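Lipid binding protein (Grifola frondosa, PDB 5H0Q) binds lipids and probably recognises membrane domains containing sphingomyelin and cholesterol. Local coordinates at residues I7-Y18 with D28-R36; V63-T74 with K92-F102. One frame throughout, in Å; residues are numbered along the deposited sequence.

Interaction 1. Residues I7-Y18 with D28-R36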
loop_
_atom_site.group_PDB
_atom_site.type_symbol
_atom_site.label_atom_id
_atom_site.label_comp_id
_atom_site.label_asym_id
_atom_site.label_seq_id
_atom_site.Cartn_x
_atom_site.Cartn_y
_atom_site.Cartn_z
ATOM N N ILE A 7 1.894 -15.615 6.377
ATOM C CA ILE A 7 3.180 -16.147 6.800
ATOM C C ILE A 7 3.300 -15.827 8.285
ATOM O O ILE A 7 3.584 -14.692 8.659
ATOM C CB ILE A 7 4.331 -15.562 5.979
ATOM C CG1 ILE A 7 4.156 -15.991 4.510
ATOM C CG2 ILE A 7 5.664 -16.025 6.515
ATOM C CD1 ILE A 7 5.135 -15.351 3.579
ATOM N N ASP A 8 2.996 -16.823 9.111
ATOM C CA ASP A 8 2.971 -16.646 10.564
ATOM C C ASP A 8 3.847 -17.699 11.228
ATOM O O ASP A 8 4.658 -18.353 10.569
ATOM C CB ASP A 8 1.537 -16.737 11.084
ATOM C CG ASP A 8 0.821 -17.989 10.619
ATOM O OD1 ASP A 8 1.476 -18.946 10.125
ATOM O OD2 ASP A 8 -0.420 -18.043 10.770
ATOM N N GLU A 9 3.728 -17.864 12.555
ATOM C CA GLU A 9 4.631 -18.790 13.229
ATOM C C GLU A 9 4.509 -20.199 12.669
ATOM O O GLU A 9 5.515 -20.890 12.483
ATOM C CB GLU A 9 4.367 -18.803 14.748
ATOM C CG GLU A 9 5.204 -19.838 15.478
ATOM C CD GLU A 9 4.993 -19.844 16.992
ATOM O OE1 GLU A 9 4.331 -18.918 17.481
ATOM O OE2 GLU A 9 5.503 -20.779 17.645
ATOM N N GLN A 10 3.285 -20.655 12.410
ATOM C CA GLN A 10 3.099 -22.031 11.959
ATOM C C GLN A 10 3.724 -22.264 10.587
ATOM O O GLN A 10 4.239 -23.352 10.311
ATOM C CB GLN A 10 1.612 -22.374 11.930
ATOM C CG GLN A 10 1.047 -22.682 13.289
ATOM C CD GLN A 10 1.607 -23.970 13.859
ATOM O OE1 GLN A 10 1.674 -24.988 13.168
ATOM N NE2 GLN A 10 2.024 -23.932 15.119
ATOM N N TYR A 11 3.635 -21.270 9.700
ATOM C CA TYR A 11 4.332 -21.328 8.415
ATOM C C TYR A 11 5.831 -21.514 8.618
ATOM O O TYR A 11 6.451 -22.380 8.007
ATOM C CB TYR A 11 4.034 -20.041 7.645
ATOM C CG TYR A 11 4.462 -19.942 6.178
ATOM C CD1 TYR A 11 3.515 -19.794 5.183
ATOM C CD2 TYR A 11 5.804 -19.903 5.805
ATOM C CE1 TYR A 11 3.881 -19.637 3.851
ATOM C CE2 TYR A 11 6.175 -19.734 4.464
ATOM C CZ TYR A 11 5.209 -19.595 3.518
ATOM O OH TYR A 11 5.616 -19.425 2.233
ATOM N N LEU A 12 6.438 -20.737 9.520
ATOM C CA LEU A 12 7.887 -20.856 9.660
ATOM C C LEU A 12 8.309 -22.117 10.390
ATOM O O LEU A 12 9.421 -22.609 10.152
ATOM C CB LEU A 12 8.472 -19.641 10.371
ATOM C CG LEU A 12 8.900 -18.495 9.459
ATOM C CD1 LEU A 12 7.705 -17.805 8.795
ATOM C CD2 LEU A 12 9.779 -17.494 10.204
ATOM N N ARG A 13 7.455 -22.671 11.255
ATOM C CA ARG A 13 7.863 -23.848 12.023
ATOM C C ARG A 13 7.934 -25.108 11.177
ATOM O O ARG A 13 8.539 -26.091 11.618
ATOM C CB ARG A 13 6.917 -24.073 13.203
ATOM C CG ARG A 13 7.106 -23.039 14.317
ATOM C CD ARG A 13 7.055 -23.642 15.710
ATOM N NE ARG A 13 7.503 -22.676 16.718
ATOM C CZ ARG A 13 8.741 -22.599 17.186
ATOM N NH1 ARG A 13 9.670 -23.448 16.781
ATOM N NH2 ARG A 13 9.048 -21.691 18.106
ATOM N N VAL A 14 7.349 -25.113 9.972
ATOM C CA VAL A 14 7.558 -26.231 9.049
ATOM C C VAL A 14 8.732 -25.992 8.108
ATOM O O VAL A 14 9.039 -26.863 7.276
ATOM C CB VAL A 14 6.306 -26.542 8.192
ATOM C CG1 VAL A 14 5.152 -26.995 9.063
ATOM C CG2 VAL A 14 5.894 -25.349 7.369
ATOM N N MET A 15 9.391 -24.842 8.196
ATOM C CA MET A 15 10.550 -24.549 7.376
ATOM C C MET A 15 11.818 -25.086 8.026
ATOM O O MET A 15 11.984 -25.012 9.249
ATOM C CB MET A 15 10.675 -23.049 7.155
ATOM C CG MET A 15 9.545 -22.495 6.330
ATOM S SD MET A 15 9.597 -20.718 6.119
ATOM C CE MET A 15 11.006 -20.554 5.039
ATOM N N GLU A 16 12.720 -25.610 7.193
ATOM C CA GLU A 16 13.972 -26.170 7.697
ATOM C C GLU A 16 14.723 -25.152 8.543
ATOM O O GLU A 16 15.263 -25.480 9.611
ATOM C CB GLU A 16 14.850 -26.613 6.532
ATOM C CG GLU A 16 16.129 -27.313 6.959
ATOM C CD GLU A 16 15.944 -28.807 7.087
ATOM O OE1 GLU A 16 15.590 -29.441 6.068
ATOM O OE2 GLU A 16 16.146 -29.344 8.200
ATOM N N GLU A 17 14.772 -23.907 8.074
ATOM C CA GLU A 17 15.591 -22.899 8.726
ATOM C C GLU A 17 15.081 -22.519 10.108
ATOM O O GLU A 17 15.871 -22.020 10.916
ATOM C CB GLU A 17 15.684 -21.657 7.832
ATOM C CG GLU A 17 16.424 -20.489 8.480
ATOM C CD GLU A 17 16.696 -19.365 7.501
ATOM O OE1 GLU A 17 16.300 -19.502 6.327
ATOM O OE2 GLU A 17 17.306 -18.349 7.903
ATOM N N TYR A 18 13.799 -22.748 10.418
ATOM C CA TYR A 18 13.211 -22.237 11.655
ATOM C C TYR A 18 12.565 -23.291 12.550
ATOM O O TYR A 18 12.194 -22.961 13.685
ATOM C CB TYR A 18 12.158 -21.168 11.340
ATOM C CG TYR A 18 12.693 -19.980 10.563
ATOM C CD1 TYR A 18 13.421 -18.983 11.206
ATOM C CD2 TYR A 18 12.447 -19.836 9.201
ATOM C CE1 TYR A 18 13.898 -17.887 10.511
ATOM C CE2 TYR A 18 12.935 -18.740 8.495
ATOM C CZ TYR A 18 13.647 -17.766 9.168
ATOM O OH TYR A 18 14.138 -16.677 8.498
ATOM N N ASP A 28 11.955 -12.637 11.828
ATOM C CA ASP A 28 12.003 -13.875 11.040
ATOM C C ASP A 28 10.818 -13.949 10.083
ATOM O O ASP A 28 10.965 -14.276 8.894
ATOM C CB ASP A 28 11.985 -15.095 11.968
ATOM C CG ASP A 28 13.214 -15.208 12.855
ATOM O OD1 ASP A 28 14.316 -14.744 12.473
ATOM O OD2 ASP A 28 13.083 -15.789 13.978
ATOM N N MET A 29 9.615 -13.659 10.582
ATOM C CA MET A 29 8.448 -13.783 9.719
ATOM C C MET A 29 8.457 -12.722 8.630
ATOM O O MET A 29 8.027 -12.981 7.498
ATOM C CB MET A 29 7.178 -13.699 10.562
ATOM C CG MET A 29 7.101 -14.821 11.563
ATOM S SD MET A 29 5.559 -14.821 12.483
ATOM C CE MET A 29 5.814 -13.473 13.570
ATOM N N ALA A 30 8.979 -11.540 8.942
ATOM C CA ALA A 30 9.087 -10.481 7.948
ATOM C C ALA A 30 10.088 -10.850 6.865
ATOM O O ALA A 30 9.855 -10.602 5.670
ATOM C CB ALA A 30 9.478 -9.177 8.646
ATOM N N LYS A 31 11.202 -11.475 7.255
ATOM C CA LYS A 31 12.215 -11.867 6.280
ATOM C C LYS A 31 11.646 -12.870 5.295
ATOM O O LYS A 31 11.838 -12.745 4.084
ATOM C CB LYS A 31 13.429 -12.456 6.988
ATOM C CG LYS A 31 14.505 -12.988 6.036
ATOM C CD LYS A 31 15.670 -13.593 6.800
ATOM C CE LYS A 31 16.619 -14.329 5.864
ATOM N NZ LYS A 31 17.776 -14.933 6.582
ATOM N N VAL A 32 10.909 -13.858 5.794
ATOM C CA VAL A 32 10.321 -14.857 4.909
ATOM C C VAL A 32 9.302 -14.209 3.983
ATOM O O VAL A 32 9.291 -14.459 2.775
ATOM C CB VAL A 32 9.717 -15.996 5.751
ATOM C CG1 VAL A 32 9.036 -17.028 4.859
ATOM C CG2 VAL A 32 10.813 -16.675 6.511
ATOM N N ALA A 33 8.464 -13.324 4.510
ATOM C CA ALA A 33 7.482 -12.662 3.650
ATOM C C ALA A 33 8.165 -11.882 2.537
ATOM O O ALA A 33 7.741 -11.926 1.378
ATOM C CB ALA A 33 6.579 -11.738 4.471
ATOM N N LEU A 34 9.219 -11.147 2.866
ATOM C CA LEU A 34 9.919 -10.408 1.826
ATOM C C LEU A 34 10.533 -11.364 0.813
ATOM O O LEU A 34 10.581 -11.059 -0.392
ATOM C CB LEU A 34 10.961 -9.493 2.471
ATOM C CG LEU A 34 11.516 -8.316 1.672
ATOM C CD1 LEU A 34 10.399 -7.428 1.197
ATOM C CD2 LEU A 34 12.501 -7.517 2.518
ATOM N N GLN A 35 10.939 -12.557 1.259
ATOM C CA GLN A 35 11.477 -13.544 0.322
ATOM C C GLN A 35 10.395 -14.113 -0.590
ATOM O O GLN A 35 10.682 -14.461 -1.744
ATOM C CB GLN A 35 12.158 -14.693 1.069
ATOM C CG GLN A 35 13.429 -14.306 1.790
ATOM C CD GLN A 35 13.988 -15.420 2.665
ATOM O OE1 GLN A 35 13.255 -16.283 3.156
ATOM N NE2 GLN A 35 15.300 -15.402 2.865
ATOM N N ARG A 36 9.167 -14.248 -0.093
ATOM C CA ARG A 36 8.050 -14.807 -0.846
ATOM C C ARG A 36 7.278 -13.756 -1.638
ATOM O O ARG A 36 6.213 -14.070 -2.188
ATOM C CB ARG A 36 7.087 -15.532 0.096
ATOM C CG ARG A 36 7.692 -16.732 0.838
ATOM C CD ARG A 36 7.570 -18.012 0.012
ATOM N NE ARG A 36 8.059 -19.148 0.795
ATOM C CZ ARG A 36 9.340 -19.433 0.967
ATOM N NH1 ARG A 36 10.267 -18.680 0.390
ATOM N NH2 ARG A 36 9.688 -20.472 1.712
HETATM O O HOH W 1 15.390 -14.626 10.097
#
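Val32 projects from helix 28-35 into a cluster of side chains supplied by residues 7-18. Its CG1 meets Ile7 CG2 at 3.9 Å and is approached tip to tip by the sulfur of Met15. Its CG2 lies 3.6 Å from Tyr18 CE2 and also touches Leu12, so a compact beta-branched residue suits a place that is filled from several directions. Leu12 CD2 sits over the centre of one face of the Tyr18 ring, while Glu17 CG covers the opposite face, which holds the ring flat between them. Tyr18 CE1 lies 3.6 Å from Asp28 CG, and water 1 bridges Tyr18 OH and Asp28 OD1, donating to the latter at 2.6 Å. The other carboxylate oxygen of Asp28 forms a salt bridge with Lys21. Farther along, Ile7 CD1 rests 3.6 Å from Ala33 CA, where the small alanine lets the helix backbone come close.

Arg36, just past the helix end, donates from NE to Tyr11 OH (2.8 Å) along a bent path of 134°. Tyr11 reaches it because CG is anti to the backbone N (chi1 -170°), and Ile7 CG1 packs over one face of its ring. Asp8 N-caps helix 9-13, its OD1 accepting from Tyr11 N at 3.2 Å, which steadies the turn carrying Tyr11 and Leu12. The short capped helix 9-13 thus packs across helix 28-35, with 76° between the segment axes, through an apolar core fringed by polar links.

Interaction 2. Residues V63-T74 with K92-F102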
loop_
_atom_site.group_PDB
_atom_site.type_symbol
_atom_site.label_atom_id
_atom_site.label_comp_id
_atom_site.label_asym_id
_atom_site.label_seq_id
_atom_site.Cartn_x
_atom_site.Cartn_y
_atom_site.Cartn_z
ATOM N N VAL A 63 -3.637 0.008 -7.401
ATOM C CA VAL A 63 -2.749 -0.089 -6.246
ATOM C C VAL A 63 -2.632 -1.530 -5.805
ATOM O O VAL A 63 -3.651 -2.186 -5.560
ATOM C CB VAL A 63 -3.248 0.756 -5.068
ATOM C CG1 VAL A 63 -2.284 0.607 -3.893
ATOM C CG2 VAL A 63 -3.379 2.208 -5.466
ATOM N N ARG A 64 -1.397 -2.027 -5.696
ATOM C CA ARG A 64 -1.147 -3.299 -5.026
ATOM C C ARG A 64 -0.336 -3.020 -3.763
ATOM O O ARG A 64 0.594 -2.210 -3.779
ATOM C CB ARG A 64 -0.437 -4.296 -5.929
ATOM C CG ARG A 64 0.969 -3.956 -6.404
ATOM C CD ARG A 64 1.538 -5.127 -7.233
ATOM N NE ARG A 64 2.940 -4.927 -7.579
ATOM C CZ ARG A 64 3.401 -4.438 -8.720
ATOM N NH1 ARG A 64 2.579 -4.116 -9.715
ATOM N NH2 ARG A 64 4.709 -4.283 -8.865
ATOM N N VAL A 65 -0.653 -3.737 -2.692
ATOM C CA VAL A 65 -0.048 -3.537 -1.370
ATOM C C VAL A 65 0.451 -4.882 -0.884
ATOM O O VAL A 65 -0.337 -5.828 -0.823
ATOM C CB VAL A 65 -1.080 -2.986 -0.373
ATOM C CG1 VAL A 65 -0.444 -2.823 0.996
ATOM C CG2 VAL A 65 -1.702 -1.717 -0.887
ATOM N N TYR A 66 1.732 -4.967 -0.487
ATOM C CA TYR A 66 2.306 -6.194 0.050
ATOM C C TYR A 66 2.732 -5.938 1.488
ATOM O O TYR A 66 3.521 -5.023 1.746
ATOM C CB TYR A 66 3.514 -6.699 -0.752
ATOM C CG TYR A 66 3.975 -8.064 -0.341
ATOM C CD1 TYR A 66 3.121 -9.150 -0.420
ATOM C CD2 TYR A 66 5.266 -8.274 0.148
ATOM C CE1 TYR A 66 3.548 -10.421 -0.071
ATOM C CE2 TYR A 66 5.690 -9.536 0.501
ATOM C CZ TYR A 66 4.827 -10.592 0.405
ATOM O OH TYR A 66 5.226 -11.852 0.725
ATOM N N ASN A 67 2.246 -6.767 2.404
ATOM C CA ASN A 67 2.609 -6.677 3.822
ATOM C C ASN A 67 3.691 -7.698 4.124
ATOM O O ASN A 67 3.424 -8.902 4.147
ATOM C CB ASN A 67 1.389 -6.900 4.704
ATOM C CG ASN A 67 1.751 -6.920 6.188
ATOM O OD1 ASN A 67 2.834 -6.496 6.559
ATOM N ND2 ASN A 67 0.873 -7.465 7.005
ATOM N N ALA A 68 4.916 -7.212 4.349
ATOM C CA ALA A 68 6.047 -8.023 4.787
ATOM C C ALA A 68 6.569 -7.548 6.143
ATOM O O ALA A 68 7.766 -7.635 6.393
ATOM C CB ALA A 68 7.168 -7.990 3.749
ATOM N N THR A 69 5.688 -7.024 7.007
ATOM C CA THR A 69 6.129 -6.519 8.310
ATOM C C THR A 69 6.280 -7.588 9.372
ATOM O O THR A 69 6.717 -7.263 10.485
ATOM C CB THR A 69 5.160 -5.493 8.854
ATOM O OG1 THR A 69 3.910 -6.119 9.147
ATOM C CG2 THR A 69 5.007 -4.324 7.925
ATOM N N GLY A 70 5.921 -8.814 9.084
ATOM C CA GLY A 70 6.019 -9.898 10.019
ATOM C C GLY A 70 4.790 -10.087 10.881
ATOM O O GLY A 70 4.772 -11.000 11.717
ATOM N N GLY A 71 3.789 -9.239 10.737
ATOM C CA GLY A 71 2.523 -9.403 11.416
ATOM C C GLY A 71 1.428 -8.747 10.607
ATOM O O GLY A 71 1.688 -8.121 9.560
ATOM N N PRO A 72 0.181 -8.894 11.047
ATOM C CA PRO A 72 -0.940 -8.362 10.260
ATOM C C PRO A 72 -1.056 -6.857 10.366
ATOM O O PRO A 72 -0.731 -6.251 11.396
ATOM C CB PRO A 72 -2.158 -9.042 10.885
ATOM C CG PRO A 72 -1.745 -9.293 12.308
ATOM C CD PRO A 72 -0.286 -9.623 12.244
ATOM N N ILE A 73 -1.578 -6.248 9.309
ATOM C CA ILE A 73 -1.885 -4.822 9.329
ATOM C C ILE A 73 -3.376 -4.663 9.085
ATOM O O ILE A 73 -3.995 -5.502 8.426
ATOM C CB ILE A 73 -1.047 -4.022 8.306
ATOM C CG1 ILE A 73 -1.344 -4.462 6.870
ATOM C CG2 ILE A 73 0.443 -4.157 8.637
ATOM C CD1 ILE A 73 -0.515 -3.761 5.805
ATOM N N THR A 74 -3.957 -3.610 9.661
ATOM C CA THR A 74 -5.388 -3.345 9.600
ATOM C C THR A 74 -5.621 -1.958 9.020
ATOM O O THR A 74 -4.987 -0.991 9.448
ATOM C CB THR A 74 -6.011 -3.465 10.994
ATOM O OG1 THR A 74 -5.834 -4.808 11.456
ATOM C CG2 THR A 74 -7.498 -3.133 10.973
ATOM N N LYS A 92 -9.958 -5.178 5.143
ATOM C CA LYS A 92 -9.672 -4.538 6.421
ATOM C C LYS A 92 -8.397 -5.073 7.064
ATOM O O LYS A 92 -7.778 -4.374 7.871
ATOM C CB LYS A 92 -10.850 -4.735 7.377
ATOM C CG LYS A 92 -11.566 -3.445 7.762
ATOM C CD LYS A 92 -10.773 -2.648 8.788
ATOM C CE LYS A 92 -11.390 -2.746 10.180
ATOM N NZ LYS A 92 -11.506 -4.151 10.665
ATOM N N ARG A 93 -8.008 -6.303 6.751
ATOM C CA ARG A 93 -6.892 -6.959 7.421
ATOM C C ARG A 93 -6.052 -7.669 6.377
ATOM O O ARG A 93 -6.567 -8.512 5.633
ATOM C CB ARG A 93 -7.382 -7.971 8.459
ATOM C CG ARG A 93 -6.254 -8.666 9.232
ATOM C CD ARG A 93 -6.760 -9.878 9.969
ATOM N NE ARG A 93 -5.721 -10.551 10.769
ATOM C CZ ARG A 93 -4.876 -11.462 10.294
ATOM N NH1 ARG A 93 -4.915 -11.795 9.011
ATOM N NH2 ARG A 93 -3.978 -12.030 11.090
ATOM N N ILE A 94 -4.765 -7.344 6.332
ATOM C CA ILE A 94 -3.825 -7.954 5.406
ATOM C C ILE A 94 -2.780 -8.704 6.228
ATOM O O ILE A 94 -2.038 -8.086 7.005
ATOM C CB ILE A 94 -3.154 -6.911 4.501
ATOM C CG1 ILE A 94 -4.202 -6.003 3.823
ATOM C CG2 ILE A 94 -2.274 -7.635 3.493
ATOM C CD1 ILE A 94 -3.616 -4.832 3.160
ATOM N N GLY A 95 -2.729 -10.022 6.090
ATOM C CA GLY A 95 -1.725 -10.775 6.812
ATOM C C GLY A 95 -0.332 -10.547 6.264
ATOM O O GLY A 95 -0.133 -10.109 5.124
ATOM N N ASN A 96 0.666 -10.866 7.095
ATOM C CA ASN A 96 2.026 -10.889 6.614
ATOM C C ASN A 96 2.078 -11.877 5.455
ATOM O O ASN A 96 1.507 -12.963 5.548
ATOM C CB ASN A 96 2.941 -11.318 7.759
ATOM C CG ASN A 96 4.387 -11.311 7.395
ATOM O OD1 ASN A 96 4.919 -10.311 6.938
ATOM N ND2 ASN A 96 5.044 -12.430 7.612
ATOM N N GLY A 97 2.769 -11.508 4.376
ATOM C CA GLY A 97 2.827 -12.345 3.188
ATOM C C GLY A 97 1.641 -12.225 2.263
ATOM O O GLY A 97 1.591 -12.950 1.258
ATOM N N GLN A 98 0.692 -11.351 2.553
ATOM C CA GLN A 98 -0.479 -11.173 1.717
ATOM C C GLN A 98 -0.442 -9.841 0.982
ATOM O O GLN A 98 0.201 -8.878 1.408
ATOM C CB GLN A 98 -1.766 -11.294 2.531
ATOM C CG GLN A 98 -1.906 -12.686 3.103
ATOM C CD GLN A 98 -3.233 -12.928 3.744
ATOM O OE1 GLN A 98 -3.678 -12.138 4.555
ATOM N NE2 GLN A 98 -3.904 -14.008 3.353
ATOM N N TRP A 99 -1.110 -9.835 -0.172
ATOM C CA TRP A 99 -1.361 -8.659 -1.001
ATOM C C TRP A 99 -2.827 -8.250 -0.935
ATOM O O TRP A 99 -3.717 -9.100 -0.793
ATOM C CB TRP A 99 -1.086 -8.947 -2.494
ATOM C CG TRP A 99 0.294 -9.327 -2.888
ATOM C CD1 TRP A 99 0.856 -10.559 -2.836
ATOM C CD2 TRP A 99 1.284 -8.446 -3.425
ATOM N NE1 TRP A 99 2.145 -10.508 -3.316
ATOM C CE2 TRP A 99 2.430 -9.216 -3.676
ATOM C CE3 TRP A 99 1.308 -7.072 -3.709
ATOM C CZ2 TRP A 99 3.590 -8.669 -4.212
ATOM C CZ3 TRP A 99 2.459 -6.529 -4.235
ATOM C CH2 TRP A 99 3.582 -7.328 -4.476
ATOM N N THR A 100 -3.090 -6.950 -1.104
ATOM C CA THR A 100 -4.399 -6.527 -1.557
ATOM C C THR A 100 -4.247 -5.603 -2.761
ATOM O O THR A 100 -3.174 -5.055 -3.026
ATOM C CB THR A 100 -5.197 -5.872 -0.444
ATOM O OG1 THR A 100 -6.558 -5.772 -0.855
ATOM C CG2 THR A 100 -4.652 -4.498 -0.080
ATOM N N VAL A 101 -5.331 -5.477 -3.522
ATOM C CA VAL A 101 -5.355 -4.679 -4.740
ATOM C C VAL A 101 -6.644 -3.883 -4.758
ATOM O O VAL A 101 -7.717 -4.410 -4.447
ATOM C CB VAL A 101 -5.259 -5.561 -6.003
ATOM C CG1 VAL A 101 -5.349 -4.703 -7.263
ATOM C CG2 VAL A 101 -3.959 -6.349 -5.975
ATOM N N PHE A 102 -6.552 -2.624 -5.163
ATOM C CA PHE A 102 -7.750 -1.828 -5.348
ATOM C C PHE A 102 -7.478 -0.747 -6.379
ATOM O O PHE A 102 -6.328 -0.461 -6.722
ATOM C CB PHE A 102 -8.220 -1.212 -4.019
ATOM C CG PHE A 102 -7.236 -0.236 -3.399
ATOM C CD1 PHE A 102 -7.261 1.105 -3.738
ATOM C CD2 PHE A 102 -6.314 -0.657 -2.463
ATOM C CE1 PHE A 102 -6.359 2.001 -3.177
ATOM C CE2 PHE A 102 -5.430 0.234 -1.881
ATOM C CZ PHE A 102 -5.454 1.566 -2.247
HETATM O O HOH W 2 3.571 -14.031 -0.248
#
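Val63 and Phe102 begin an antiparallel ladder that runs through the hydrogen-bonded pair Val65-Thr100 and continues beyond Tyr66-Trp99, where Asn67 N donates to Gln98 O (3.1 Å) and Gly97 N to Asn67 O (2.7 Å). Ile73 and Ile94 form a second, separate ladder.

Side-chain hydrogen bonds tie the loops between them. A chi1 of 176° swings the Asn67 amide away from its own nitrogen into the bend: ND2 donates to Gly71 O and to Ile94 O, the latter at 3.0 Å, while OD1 takes both the N and OG1 of Thr69, the first making an Asx turn. Ile94 O also accepts from Ile73 N, the two donors arriving from opposite faces of its plane. Asn96 OD1 receives Gly70 N at 2.8 Å, from above the carbonyl plane. Gly70 and Gly97, the latter in the type II turn 95-98, have positive phi, which glycine takes easily.

Aromatic contacts line both faces of the first ladder. Tyr66 CB lies over the six-membered ring of Trp99, 3.6 Å from its centroid, the tyrosine ring and indole inclined at 38°. Arg64 runs alongside Trp99, its CD 3.4 Å from CZ3, its NE in a salt bridge with Glu197 and its NH1 hydrogen-bonded to Gln48. Val63 CB makes a CH-pi contact with Phe102, 3.8 Å from the ring centroid.

Helix 41-55 covers the face bearing Arg64, Trp99 and Val101. On the opposite face Phe102 (on Ile118) and Thr100 (on Tyr120) touch strand 114-121 of the second sheet, whose Ile73 and Ile94 also touch Tyr120, joining the sheets; strand 193-201 runs parallel beside strand 60-68.

Overall arrangement
The centres of interactions 1 and 2 lie about 15 Å apart, and the two meet directly: the helical unit sits at the loop end of the beta structure. Tyr66 OH and Ala33 O approach to 2.6 Å, probably a hydrogen bond, while Ile7 N lies 2.8 Å from Asn96 O. Asn96 is the shared hub, since its ND2 also donates to Ile7 O and Met29 O, one from each segment of interaction 1. Packing adds Ala30 CB against Ala68 O at 3.2 Å. Interaction 2 is buried near the chain centre, interaction 1 about 21 Å from it. The helical segments thus pack against the loops 68-72 and 95-98.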